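Local atomic coordinates of amine Dehydrogenase (Pseudomonas putida, PDB entry 1JMX), a protein that binds two haem c groups and probably transfers electrons, as the alpha subunit of a quinohemoprotein amine dehydrogenase. Residues Pro175-Leu180 with Ala230-Gly235; Trp184-His189 with Val212-Ala217; Gly198-Thr203 with Tyr236-Asn241; Val242-Ala247 with Gly262-Ala267. All coordinates share one frame; numbering follows the deposited sequence.

Contact 1: residues Pro175-Leu180 with Ala230-Gly235; sequences PKADAL and AILYNG
L232 is the first residue of A230-G235 to meet the other segment, and its side chain crosses that of L180 at about a right angle. The methyl CD1 of L180 lies 3.6 Å from the branch carbon CG of L232. It also comes within 4.1 Å of CD2 of L232. The torsions bring these branches together: L232 holds CG anti to its backbone N (chi1 -166°), while L180 holds CG anti to its carbonyl carbon. The other L232 methyl, CD1, looks to A177, whose CB is 4.4 Å away, a loose apolar touch.

After Y233 the strand ends. N234 and G235 both take positive phi angles, and the chain turns there. G235 offers only backbone to the other segment. Its carbonyl O lies 3.5 Å from CG of P175. With no side chain on G235, the carbonyl O of P175 sits 3.8 Å from the CA of G235. No hydrogen bond joins the two segments.

The shape of P175-L180 comes from a short 3-10 turn at 177-179. The bond from L180 N to A177 O, 3.3 Å, closes it and helps bring A177 and L180 to the same leucine. The long K176-D178 salt bridge stays apart from this packing.

The loop 175-180 links helix 165-173 to strand 182-190 and packs against the end of strand 223-233. N234 bonds through its backbone to D66 of helix 54-67 and to W170 of helix 165-173, while F210 of strand 209-218 packs on both A177 and L232.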
loop_
_atom_site.group_PDB
_atom_site.type_symbol
_atom_site.label_atom_id
_atom_site.label_comp_id
_atom_site.label_asym_id
_atom_site.label_seq_id
_atom_site.Cartn_x
_atom_site.Cartn_y
_atom_site.Cartn_z
ATOM N N PRO A 175 12.600 -29.605 18.193
ATOM C CA PRO A 175 12.026 -30.955 18.079
ATOM C C PRO A 175 11.905 -31.451 16.636
ATOM O O PRO A 175 11.907 -30.658 15.691
ATOM C CB PRO A 175 10.645 -30.786 18.709
ATOM C CG PRO A 175 10.281 -29.385 18.299
ATOM C CD PRO A 175 11.565 -28.630 18.588
ATOM N N LYS A 176 11.780 -32.763 16.471
ATOM C CA LYS A 176 11.636 -33.343 15.134
ATOM C C LYS A 176 10.153 -33.404 14.765
ATOM O O LYS A 176 9.287 -33.125 15.599
ATOM C CB LYS A 176 12.294 -34.735 15.074
ATOM C CG LYS A 176 12.207 -35.435 13.709
ATOM C CD LYS A 176 13.077 -36.694 13.625
ATOM C CE LYS A 176 12.854 -37.630 14.807
ATOM N NZ LYS A 176 13.348 -39.011 14.543
ATOM N N ALA A 177 9.870 -33.722 13.504
ATOM C CA ALA A 177 8.504 -33.812 13.005
ATOM C C ALA A 177 7.800 -35.068 13.500
ATOM O O ALA A 177 6.587 -35.205 13.356
ATOM C CB ALA A 177 8.505 -33.772 11.474
ATOM N N ASP A 178 8.566 -35.998 14.059
ATOM C CA ASP A 178 8.002 -37.237 14.580
ATOM C C ASP A 178 7.154 -36.969 15.833
ATOM O O ASP A 178 6.392 -37.832 16.273
ATOM C CB ASP A 178 9.127 -38.236 14.900
ATOM C CG ASP A 178 9.900 -37.875 16.167
ATOM O OD1 ASP A 178 10.110 -36.676 16.448
ATOM O OD2 ASP A 178 10.308 -38.803 16.892
ATOM N N ALA A 179 7.302 -35.773 16.404
ATOM C CA ALA A 179 6.557 -35.371 17.597
ATOM C C ALA A 179 5.140 -34.870 17.309
ATOM O O ALA A 179 4.365 -34.658 18.240
ATOM C CB ALA A 179 7.330 -34.300 18.362
ATOM N N LEU A 180 4.795 -34.699 16.032
ATOM C CA LEU A 180 3.475 -34.184 15.658
ATOM C C LEU A 180 2.370 -35.176 15.284
ATOM O O LEU A 180 1.192 -34.867 15.451
ATOM C CB LEU A 180 3.603 -33.118 14.563
ATOM C CG LEU A 180 4.505 -31.922 14.882
ATOM C CD1 LEU A 180 4.460 -30.944 13.735
ATOM C CD2 LEU A 180 4.076 -31.244 16.176
ATOM N N ALA A 230 0.442 -30.988 5.030
ATOM C CA ALA A 230 1.170 -29.935 5.705
ATOM C C ALA A 230 2.663 -30.232 5.750
ATOM O O ALA A 230 3.088 -31.381 5.588
ATOM C CB ALA A 230 0.636 -29.760 7.107
ATOM N N ILE A 231 3.450 -29.168 5.900
ATOM C CA ILE A 231 4.897 -29.252 5.994
ATOM C C ILE A 231 5.235 -28.541 7.286
ATOM O O ILE A 231 4.489 -27.678 7.741
ATOM C CB ILE A 231 5.616 -28.533 4.814
ATOM C CG1 ILE A 231 5.222 -29.178 3.484
ATOM C CG2 ILE A 231 7.145 -28.644 4.969
ATOM C CD1 ILE A 231 5.936 -28.590 2.269
ATOM N N LEU A 232 6.365 -28.905 7.869
ATOM C CA LEU A 232 6.801 -28.314 9.117
ATOM C C LEU A 232 8.192 -27.704 8.917
ATOM O O LEU A 232 9.143 -28.402 8.549
ATOM C CB LEU A 232 6.801 -29.395 10.207
ATOM C CG LEU A 232 6.897 -29.130 11.713
ATOM C CD1 LEU A 232 8.296 -29.397 12.213
ATOM C CD2 LEU A 232 6.414 -27.743 12.075
ATOM N N TYR A 233 8.269 -26.388 9.103
ATOM C CA TYR A 233 9.507 -25.627 8.969
ATOM C C TYR A 233 10.096 -25.287 10.322
ATOM O O TYR A 233 9.373 -24.957 11.257
ATOM C CB TYR A 233 9.253 -24.308 8.240
ATOM C CG TYR A 233 8.719 -24.441 6.844
ATOM C CD1 TYR A 233 7.381 -24.181 6.565
ATOM C CD2 TYR A 233 9.561 -24.779 5.786
ATOM C CE1 TYR A 233 6.895 -24.245 5.271
ATOM C CE2 TYR A 233 9.087 -24.846 4.489
ATOM C CZ TYR A 233 7.754 -24.575 4.238
ATOM O OH TYR A 233 7.281 -24.619 2.955
ATOM N N ASN A 234 11.415 -25.376 10.417
ATOM C CA ASN A 234 12.147 -25.036 11.633
ATOM C C ASN A 234 11.621 -25.680 12.917
ATOM O O ASN A 234 11.694 -25.084 13.987
ATOM C CB ASN A 234 12.208 -23.511 11.779
ATOM C CG ASN A 234 13.269 -23.051 12.761
ATOM O OD1 ASN A 234 14.219 -23.769 13.047
ATOM N ND2 ASN A 234 13.108 -21.843 13.278
ATOM N N GLY A 235 11.058 -26.879 12.798
ATOM C CA GLY A 235 10.570 -27.599 13.962
ATOM C C GLY A 235 9.299 -27.125 14.634
ATOM O O GLY A 235 8.831 -27.787 15.558
#

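Contact 2: residues Trp184-His189 with Val212-Ala217; sequences WAFSGH and VEVKGA
F186 and G216 mark the closest approach of the two backbones, with their CA atoms 8.7 Å apart. That is too far for pairing. The segments are second neighbours in an eight-stranded antiparallel barrel whose strands follow each other in chain order, an up-and-down meander. Strand 194-204 lies between them and is antiparallel to both, so 184-189 and 212-217 run in the same sense. The gap is bridged by side chains, chiefly that of F186.

F186 does the bridging. Its ring reaches over the intervening strand toward V214. CG sits between the backbone N and the carbonyl carbon (chi1 72°), a rotamer that turns the ring toward the second segment. CZ of F186 comes to 3.4 Å from CG1 of V214, and CE1 of F186 to 3.5 Å from the same methyl. This is close packing. The methyl approaches the ring obliquely, and the two side chains cross at about a right angle. K215 O also comes near, 4.4 Å from CE1 of F186. G216, which has no side chain, lies just beyond the tip of the ring.

The barrel core continues around this pair. F276 of strand 269-280 meets the F186 ring, and F224 of strand 223-233 touches both F186 and V214. M200 of the intervening strand also packs on F186.

The CB of K215 points away from the first segment, and its amino group forms a salt bridge with E213 and a weak bond to V214 O. K215 NZ meets E213 OE1 at 3.1 Å, on the anti side of the carboxylate and 15° out of its plane.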
loop_
_atom_site.group_PDB
_atom_site.type_symbol
_atom_site.label_atom_id
_atom_site.label_comp_id
_atom_site.label_asym_id
_atom_site.label_seq_id
_atom_site.Cartn_x
_atom_site.Cartn_y
_atom_site.Cartn_z
ATOM N N TRP A 184 -5.489 -34.704 17.192
ATOM C CA TRP A 184 -5.449 -33.362 17.738
ATOM C C TRP A 184 -6.831 -32.758 17.890
ATOM O O TRP A 184 -7.479 -32.432 16.903
ATOM C CB TRP A 184 -4.613 -32.449 16.834
ATOM C CG TRP A 184 -3.146 -32.712 16.874
ATOM C CD1 TRP A 184 -2.478 -33.764 16.303
ATOM C CD2 TRP A 184 -2.147 -31.885 17.482
ATOM N NE1 TRP A 184 -1.129 -33.636 16.516
ATOM C CE2 TRP A 184 -0.894 -32.493 17.235
ATOM C CE3 TRP A 184 -2.187 -30.686 18.211
ATOM C CZ2 TRP A 184 0.310 -31.939 17.691
ATOM C CZ3 TRP A 184 -0.990 -30.139 18.665
ATOM C CH2 TRP A 184 0.241 -30.765 18.402
ATOM N N ALA A 185 -7.267 -32.574 19.130
ATOM C CA ALA A 185 -8.570 -31.969 19.387
ATOM C C ALA A 185 -8.441 -30.478 19.133
ATOM O O ALA A 185 -7.537 -29.835 19.666
ATOM C CB ALA A 185 -8.995 -32.215 20.835
ATOM N N PHE A 186 -9.318 -29.922 18.309
ATOM C CA PHE A 186 -9.252 -28.496 18.036
ATOM C C PHE A 186 -10.538 -27.718 18.314
ATOM O O PHE A 186 -11.647 -28.266 18.339
ATOM C CB PHE A 186 -8.744 -28.221 16.605
ATOM C CG PHE A 186 -9.736 -28.547 15.518
ATOM C CD1 PHE A 186 -9.665 -29.755 14.834
ATOM C CD2 PHE A 186 -10.730 -27.635 15.163
ATOM C CE1 PHE A 186 -10.567 -30.055 13.810
ATOM C CE2 PHE A 186 -11.637 -27.925 14.143
ATOM C CZ PHE A 186 -11.554 -29.138 13.465
ATOM N N SER A 187 -10.351 -26.420 18.519
ATOM C CA SER A 187 -11.426 -25.485 18.782
ATOM C C SER A 187 -11.042 -24.214 18.038
ATOM O O SER A 187 -9.863 -23.898 17.901
ATOM C CB SER A 187 -11.524 -25.204 20.281
ATOM O OG SER A 187 -12.572 -24.302 20.550
ATOM N N GLY A 188 -12.039 -23.494 17.552
ATOM C CA GLY A 188 -11.773 -22.270 16.830
ATOM C C GLY A 188 -13.028 -21.447 16.641
ATOM O O GLY A 188 -14.122 -21.869 17.016
ATOM N N HIS A 189 -12.871 -20.273 16.042
ATOM C CA HIS A 189 -13.990 -19.381 15.806
ATOM C C HIS A 189 -13.805 -18.568 14.537
ATOM O O HIS A 189 -12.751 -17.973 14.320
ATOM C CB HIS A 189 -14.154 -18.425 16.988
ATOM C CG HIS A 189 -15.360 -17.545 16.885
ATOM N ND1 HIS A 189 -15.378 -16.392 16.130
ATOM C CD2 HIS A 189 -16.601 -17.668 17.411
ATOM C CE1 HIS A 189 -16.577 -15.847 16.191
ATOM N NE2 HIS A 189 -17.339 -16.601 16.961
ATOM N N VAL A 212 -3.162 -34.818 6.441
ATOM C CA VAL A 212 -4.014 -34.212 7.464
ATOM C C VAL A 212 -5.488 -34.494 7.215
ATOM O O VAL A 212 -5.967 -34.445 6.084
ATOM C CB VAL A 212 -3.806 -32.660 7.536
ATOM C CG1 VAL A 212 -4.537 -32.077 8.735
ATOM C CG2 VAL A 212 -2.322 -32.312 7.614
ATOM N N GLU A 213 -6.206 -34.763 8.297
ATOM C CA GLU A 213 -7.631 -35.047 8.216
ATOM C C GLU A 213 -8.350 -34.250 9.291
ATOM O O GLU A 213 -8.056 -34.377 10.473
ATOM C CB GLU A 213 -7.882 -36.541 8.426
ATOM C CG GLU A 213 -9.308 -36.982 8.167
ATOM C CD GLU A 213 -9.447 -37.796 6.884
ATOM O OE1 GLU A 213 -10.354 -37.482 6.064
ATOM O OE2 GLU A 213 -8.658 -38.757 6.701
ATOM N N VAL A 214 -9.270 -33.400 8.863
ATOM C CA VAL A 214 -10.035 -32.576 9.779
ATOM C C VAL A 214 -11.453 -33.127 9.850
ATOM O O VAL A 214 -12.093 -33.354 8.819
ATOM C CB VAL A 214 -10.075 -31.113 9.292
ATOM C CG1 VAL A 214 -10.681 -30.222 10.340
ATOM C CG2 VAL A 214 -8.676 -30.644 8.947
ATOM N N LYS A 215 -11.917 -33.394 11.066
ATOM C CA LYS A 215 -13.266 -33.899 11.276
ATOM C C LYS A 215 -13.973 -33.105 12.369
ATOM O O LYS A 215 -13.626 -33.212 13.538
ATOM C CB LYS A 215 -13.242 -35.388 11.635
ATOM C CG LYS A 215 -13.717 -36.297 10.509
ATOM C CD LYS A 215 -12.818 -36.162 9.286
ATOM C CE LYS A 215 -13.614 -36.191 7.982
ATOM N NZ LYS A 215 -12.791 -35.723 6.812
ATOM N N GLY A 216 -14.966 -32.310 11.988
ATOM C CA GLY A 216 -15.684 -31.527 12.974
ATOM C C GLY A 216 -16.889 -30.810 12.406
ATOM O O GLY A 216 -17.450 -31.216 11.389
ATOM N N ALA A 217 -17.296 -29.740 13.076
ATOM C CA ALA A 217 -18.440 -28.958 12.635
ATOM C C ALA A 217 -18.473 -27.647 13.381
ATOM O O ALA A 217 -17.760 -27.464 14.368
ATOM C CB ALA A 217 -19.734 -29.726 12.889
#

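Contact 3: residues Gly198-Thr203 with Tyr236-Asn241; sequences GVMSVT and YEWRGN
The indole of W238 meets V202 at its edge: CG1 of V202 lies near the ring plane, 3.8 Å from CH2 of W238. CG2 of V202 is 4.1 Å from the same carbon, so both methyls of V202 crowd the one carbon, CG1 near the plane and CG2 above it. M200 comes in obliquely, with its CE 4.4 Å from CZ2 of W238. F253 meets the indole with its ring nearly parallel, and NE1 is bonded to Q251, both on strand 247-256.

V202 and W238 reach for each other from opposite directions. W238 carries CG anti to its backbone N (chi1 173°), which sends the ring toward the first segment. The backbones stay well apart: V202 and G240, the nearest pair, have their CA atoms 11.0 Å from each other. No hydrogen bond crosses.

A second flat group lies on the far side of strand 237-244. The guanidinium of R239 grips E237 OE1 end-on with two nitrogens, NH1 at 2.9 Å and NH2 at 3.0 Å. The oxygen lies 3° out of the guanidinium plane, and both nitrogens come from the same face of the carboxylate. CG of E237 lies over one face of the Y236 ring, 3.7 Å above its plane. Further salt bridges join R239 to E35 of helix 34-48 and E237 to R79.

At the start of the strand a classic beta bulge sets Y236 and E237 opposite the single residue Y233. The W238 contact itself is typical of a closed beta-barrel core, where strands that are not neighbours meet through large inward side chains.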
loop_
_atom_site.group_PDB
_atom_site.type_symbol
_atom_site.label_atom_id
_atom_site.label_comp_id
_atom_site.label_asym_id
_atom_site.label_seq_id
_atom_site.Cartn_x
_atom_site.Cartn_y
_atom_site.Cartn_z
ATOM N N GLY A 198 -13.518 -29.990 16.641
ATOM C CA GLY A 198 -13.365 -31.288 16.016
ATOM C C GLY A 198 -12.036 -31.941 16.328
ATOM O O GLY A 198 -11.369 -31.602 17.307
ATOM N N VAL A 199 -11.652 -32.887 15.481
ATOM C CA VAL A 199 -10.401 -33.611 15.642
ATOM C C VAL A 199 -9.621 -33.621 14.339
ATOM O O VAL A 199 -10.158 -33.885 13.268
ATOM C CB VAL A 199 -10.641 -35.073 16.136
ATOM C CG1 VAL A 199 -9.321 -35.842 16.195
ATOM C CG2 VAL A 199 -11.272 -35.058 17.519
ATOM N N MET A 200 -8.348 -33.285 14.450
ATOM C CA MET A 200 -7.466 -33.262 13.313
ATOM C C MET A 200 -6.483 -34.403 13.476
ATOM O O MET A 200 -5.778 -34.507 14.478
ATOM C CB MET A 200 -6.731 -31.928 13.232
ATOM C CG MET A 200 -5.915 -31.770 11.962
ATOM S SD MET A 200 -5.168 -30.135 11.818
ATOM C CE MET A 200 -3.849 -30.225 13.021
ATOM N N SER A 201 -6.520 -35.308 12.513
ATOM C CA SER A 201 -5.648 -36.457 12.500
ATOM C C SER A 201 -4.434 -36.139 11.626
ATOM O O SER A 201 -4.563 -35.811 10.447
ATOM C CB SER A 201 -6.413 -37.663 11.949
ATOM O OG SER A 201 -5.631 -38.849 11.994
ATOM N N VAL A 202 -3.259 -36.194 12.236
ATOM C CA VAL A 202 -2.008 -35.928 11.541
ATOM C C VAL A 202 -1.264 -37.247 11.432
ATOM O O VAL A 202 -1.055 -37.924 12.432
ATOM C CB VAL A 202 -1.127 -34.928 12.328
ATOM C CG1 VAL A 202 0.133 -34.611 11.549
ATOM C CG2 VAL A 202 -1.901 -33.659 12.626
ATOM N N THR A 203 -0.922 -37.638 10.211
ATOM C CA THR A 203 -0.183 -38.878 9.987
ATOM C C THR A 203 1.043 -38.514 9.164
ATOM O O THR A 203 0.992 -37.612 8.338
ATOM C CB THR A 203 -1.028 -39.958 9.228
ATOM O OG1 THR A 203 -1.272 -39.531 7.887
ATOM C CG2 THR A 203 -2.369 -40.200 9.919
ATOM N N TYR A 236 8.731 -26.003 14.191
ATOM C CA TYR A 236 7.499 -25.493 14.795
ATOM C C TYR A 236 6.570 -24.770 13.828
ATOM O O TYR A 236 5.365 -24.737 14.054
ATOM C CB TYR A 236 7.799 -24.597 16.007
ATOM C CG TYR A 236 8.270 -23.191 15.678
ATOM C CD1 TYR A 236 7.426 -22.094 15.855
ATOM C CD2 TYR A 236 9.561 -22.960 15.204
ATOM C CE1 TYR A 236 7.855 -20.803 15.572
ATOM C CE2 TYR A 236 10.001 -21.675 14.916
ATOM C CZ TYR A 236 9.148 -20.602 15.105
ATOM O OH TYR A 236 9.595 -19.331 14.857
ATOM N N GLU A 237 7.121 -24.207 12.750
ATOM C CA GLU A 237 6.320 -23.483 11.760
ATOM C C GLU A 237 5.518 -24.387 10.835
ATOM O O GLU A 237 5.978 -24.804 9.771
ATOM C CB GLU A 237 7.186 -22.514 10.952
ATOM C CG GLU A 237 7.673 -21.297 11.736
ATOM C CD GLU A 237 6.576 -20.269 12.035
ATOM O OE1 GLU A 237 5.375 -20.539 11.809
ATOM O OE2 GLU A 237 6.924 -19.168 12.506
ATOM N N TRP A 238 4.285 -24.644 11.251
ATOM C CA TRP A 238 3.354 -25.495 10.534
ATOM C C TRP A 238 2.613 -24.759 9.423
ATOM O O TRP A 238 1.952 -23.752 9.663
ATOM C CB TRP A 238 2.359 -26.077 11.537
ATOM C CG TRP A 238 1.229 -26.855 10.948
ATOM C CD1 TRP A 238 0.074 -26.353 10.414
ATOM C CD2 TRP A 238 1.109 -28.280 10.899
ATOM N NE1 TRP A 238 -0.761 -27.379 10.045
ATOM C CE2 TRP A 238 -0.154 -28.574 10.331
ATOM C CE3 TRP A 238 1.942 -29.340 11.283
ATOM C CZ2 TRP A 238 -0.604 -29.889 10.140
ATOM C CZ3 TRP A 238 1.497 -30.642 11.094
ATOM C CH2 TRP A 238 0.235 -30.905 10.526
ATOM N N ARG A 239 2.723 -25.284 8.206
ATOM C CA ARG A 239 2.052 -24.712 7.048
ATOM C C ARG A 239 1.252 -25.813 6.385
ATOM O O ARG A 239 1.811 -26.795 5.920
ATOM C CB ARG A 239 3.065 -24.133 6.056
ATOM C CG ARG A 239 3.824 -22.948 6.589
ATOM C CD ARG A 239 2.899 -21.783 6.888
ATOM N NE ARG A 239 3.644 -20.656 7.430
ATOM C CZ ARG A 239 4.088 -20.595 8.678
ATOM N NH1 ARG A 239 3.854 -21.587 9.521
ATOM N NH2 ARG A 239 4.810 -19.563 9.072
ATOM N N GLY A 240 -0.059 -25.648 6.325
ATOM C CA GLY A 240 -0.870 -26.678 5.719
ATOM C C GLY A 240 -1.951 -26.183 4.796
ATOM O O GLY A 240 -2.237 -24.992 4.723
ATOM N N ASN A 241 -2.511 -27.117 4.035
ATOM C CA ASN A 241 -3.588 -26.808 3.119
ATOM C C ASN A 241 -4.601 -27.926 3.254
ATOM O O ASN A 241 -4.290 -29.096 3.021
ATOM C CB ASN A 241 -3.093 -26.715 1.676
ATOM C CG ASN A 241 -4.166 -26.195 0.743
ATOM O OD1 ASN A 241 -4.976 -26.962 0.195
ATOM N ND2 ASN A 241 -4.214 -24.881 0.595
#

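Contact 4: residues Val242-Ala247 with Gly262-Ala267; sequences VKVGDA and GRMFEA
M264 reaches across to V242 and V244 with its end methyl. The side chains of M264 and V244 both start toward the opposite segment, that of V242 alongside it. CE of M264 lies 4.1 Å from CB of V242 and 4.3 Å from CG2 of V244, so one methyl touches both valines. The chain is straight at chi2 but bent at chi3 (130°), and this bend swings CE to the valines. The methionine meets V242 at its branch carbon, CB.

The second touch is of another kind. E266 holds CG anti to the carbonyl carbon (chi1 -79°) and is extended beyond it. This brings OE2 of E266 to 4.0 Å from CB of A247. The CA atoms of this pair are 6.6 Å apart, those of V242 and M264 9.1 Å.

A type II' turn from V244 to A247 shapes the first segment, with G245 at positive phi. V244 N bonds to A247 O at 2.9 Å. The turn joins strands 237-244 and 247-256, and the latter lies between 237-244 and 259-266 in the barrel. F224 of strand 223-233 packs on both V244 and M264.

The contact is chiefly apolar, and no hydrogen bond or salt bridge crosses it. The carboxylate of E268 lies close to that of E266, which might favour protonation, though R272 also packs on E266 and could offset this.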
loop_
_atom_site.group_PDB
_atom_site.type_symbol
_atom_site.label_atom_id
_atom_site.label_comp_id
_atom_site.label_asym_id
_atom_site.label_seq_id
_atom_site.Cartn_x
_atom_site.Cartn_y
_atom_site.Cartn_z
ATOM N N VAL A 242 -5.810 -27.558 3.651
ATOM C CA VAL A 242 -6.872 -28.521 3.847
ATOM C C VAL A 242 -8.126 -28.122 3.098
ATOM O O VAL A 242 -8.714 -27.068 3.349
ATOM C CB VAL A 242 -7.203 -28.681 5.344
ATOM C CG1 VAL A 242 -8.334 -29.669 5.529
ATOM C CG2 VAL A 242 -5.965 -29.147 6.105
ATOM N N LYS A 243 -8.512 -28.982 2.165
ATOM C CA LYS A 243 -9.697 -28.788 1.352
ATOM C C LYS A 243 -10.932 -29.158 2.180
ATOM O O LYS A 243 -11.246 -30.348 2.347
ATOM C CB LYS A 243 -9.602 -29.687 0.115
ATOM C CG LYS A 243 -10.766 -29.580 -0.847
ATOM C CD LYS A 243 -10.651 -28.344 -1.703
ATOM C CE LYS A 243 -11.836 -28.210 -2.647
ATOM N NZ LYS A 243 -11.826 -26.868 -3.319
ATOM N N VAL A 244 -11.577 -28.143 2.763
ATOM C CA VAL A 244 -12.787 -28.340 3.568
ATOM C C VAL A 244 -13.986 -27.907 2.732
ATOM O O VAL A 244 -14.248 -26.710 2.552
ATOM C CB VAL A 244 -12.755 -27.529 4.887
ATOM C CG1 VAL A 244 -14.035 -27.782 5.688
ATOM C CG2 VAL A 244 -11.537 -27.906 5.714
ATOM N N GLY A 245 -14.708 -28.896 2.215
ATOM C CA GLY A 245 -15.854 -28.616 1.372
ATOM C C GLY A 245 -15.394 -28.201 -0.015
ATOM O O GLY A 245 -14.671 -28.944 -0.692
ATOM N N ASP A 246 -15.769 -26.990 -0.416
ATOM C CA ASP A 246 -15.415 -26.453 -1.730
ATOM C C ASP A 246 -14.281 -25.430 -1.638
ATOM O O ASP A 246 -13.905 -24.817 -2.644
ATOM C CB ASP A 246 -16.641 -25.783 -2.369
ATOM C CG ASP A 246 -17.815 -26.745 -2.545
ATOM O OD1 ASP A 246 -17.994 -27.270 -3.671
ATOM O OD2 ASP A 246 -18.558 -26.975 -1.561
ATOM N N ALA A 247 -13.709 -25.274 -0.449
ATOM C CA ALA A 247 -12.643 -24.300 -0.269
ATOM C C ALA A 247 -11.349 -24.875 0.276
ATOM O O ALA A 247 -11.353 -25.771 1.126
ATOM C CB ALA A 247 -13.127 -23.166 0.640
ATOM N N GLY A 262 -2.753 -20.826 15.901
ATOM C CA GLY A 262 -2.642 -20.076 14.673
ATOM C C GLY A 262 -3.968 -19.689 14.059
ATOM O O GLY A 262 -4.957 -19.447 14.757
ATOM N N ARG A 263 -3.986 -19.674 12.733
ATOM C CA ARG A 263 -5.166 -19.286 11.993
ATOM C C ARG A 263 -5.321 -20.127 10.742
ATOM O O ARG A 263 -4.342 -20.525 10.120
ATOM C CB ARG A 263 -5.056 -17.804 11.632
ATOM C CG ARG A 263 -6.259 -17.202 10.946
ATOM C CD ARG A 263 -6.107 -15.699 10.858
ATOM N NE ARG A 263 -7.306 -15.065 10.338
ATOM C CZ ARG A 263 -7.448 -14.647 9.090
ATOM N NH1 ARG A 263 -6.456 -14.782 8.219
ATOM N NH2 ARG A 263 -8.603 -14.143 8.700
ATOM N N MET A 264 -6.568 -20.428 10.407
ATOM C CA MET A 264 -6.885 -21.206 9.228
ATOM C C MET A 264 -7.778 -20.317 8.382
ATOM O O MET A 264 -8.830 -19.889 8.840
ATOM C CB MET A 264 -7.631 -22.470 9.627
ATOM C CG MET A 264 -7.146 -23.708 8.931
ATOM S SD MET A 264 -8.034 -25.140 9.529
ATOM C CE MET A 264 -8.514 -25.883 7.997
ATOM N N PHE A 265 -7.358 -20.026 7.156
ATOM C CA PHE A 265 -8.133 -19.145 6.288
ATOM C C PHE A 265 -8.232 -19.629 4.853
ATOM O O PHE A 265 -7.488 -20.503 4.426
ATOM C CB PHE A 265 -7.520 -17.741 6.309
ATOM C CG PHE A 265 -6.064 -17.708 5.939
ATOM C CD1 PHE A 265 -5.670 -17.482 4.620
ATOM C CD2 PHE A 265 -5.087 -17.922 6.901
ATOM C CE1 PHE A 265 -4.325 -17.470 4.268
ATOM C CE2 PHE A 265 -3.735 -17.914 6.561
ATOM C CZ PHE A 265 -3.353 -17.687 5.240
ATOM N N GLU A 266 -9.162 -19.054 4.104
ATOM C CA GLU A 266 -9.311 -19.413 2.712
ATOM C C GLU A 266 -8.089 -18.941 1.948
ATOM O O GLU A 266 -7.731 -17.762 1.988
ATOM C CB GLU A 266 -10.550 -18.773 2.133
ATOM C CG GLU A 266 -11.817 -19.475 2.498
ATOM C CD GLU A 266 -12.948 -19.037 1.623
ATOM O OE1 GLU A 266 -13.924 -18.492 2.166
ATOM O OE2 GLU A 266 -12.855 -19.222 0.388
ATOM N N ALA A 267 -7.448 -19.883 1.265
ATOM C CA ALA A 267 -6.245 -19.626 0.478
ATOM C C ALA A 267 -6.399 -18.423 -0.440
ATOM O O ALA A 267 -5.446 -17.691 -0.689
ATOM C CB ALA A 267 -5.922 -20.846 -0.343
#

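In the fold
All four contacts involve one antiparallel barrel; in contact 1 the loop leading into it packs on a barrel strand. They lie away from the haem sites. Contact 3 is central: its centre is 9 Å from that of contact 2, 10 Å from contact 1 and 12 Å from contact 4. Probable backbone hydrogen bonds tie it to contacts 1 and 2, with I231 N 2.9 Å from R239 O and S201 N 2.7 Å from E213 O. Contacts 2 and 4, with centres 11 Å apart, share core packing, since V214 CG2 lies 3.6 Å from V242 CG1. Contacts 1 and 4, 20 Å apart between centres, do not touch. Contact 4 lies at a hairpin.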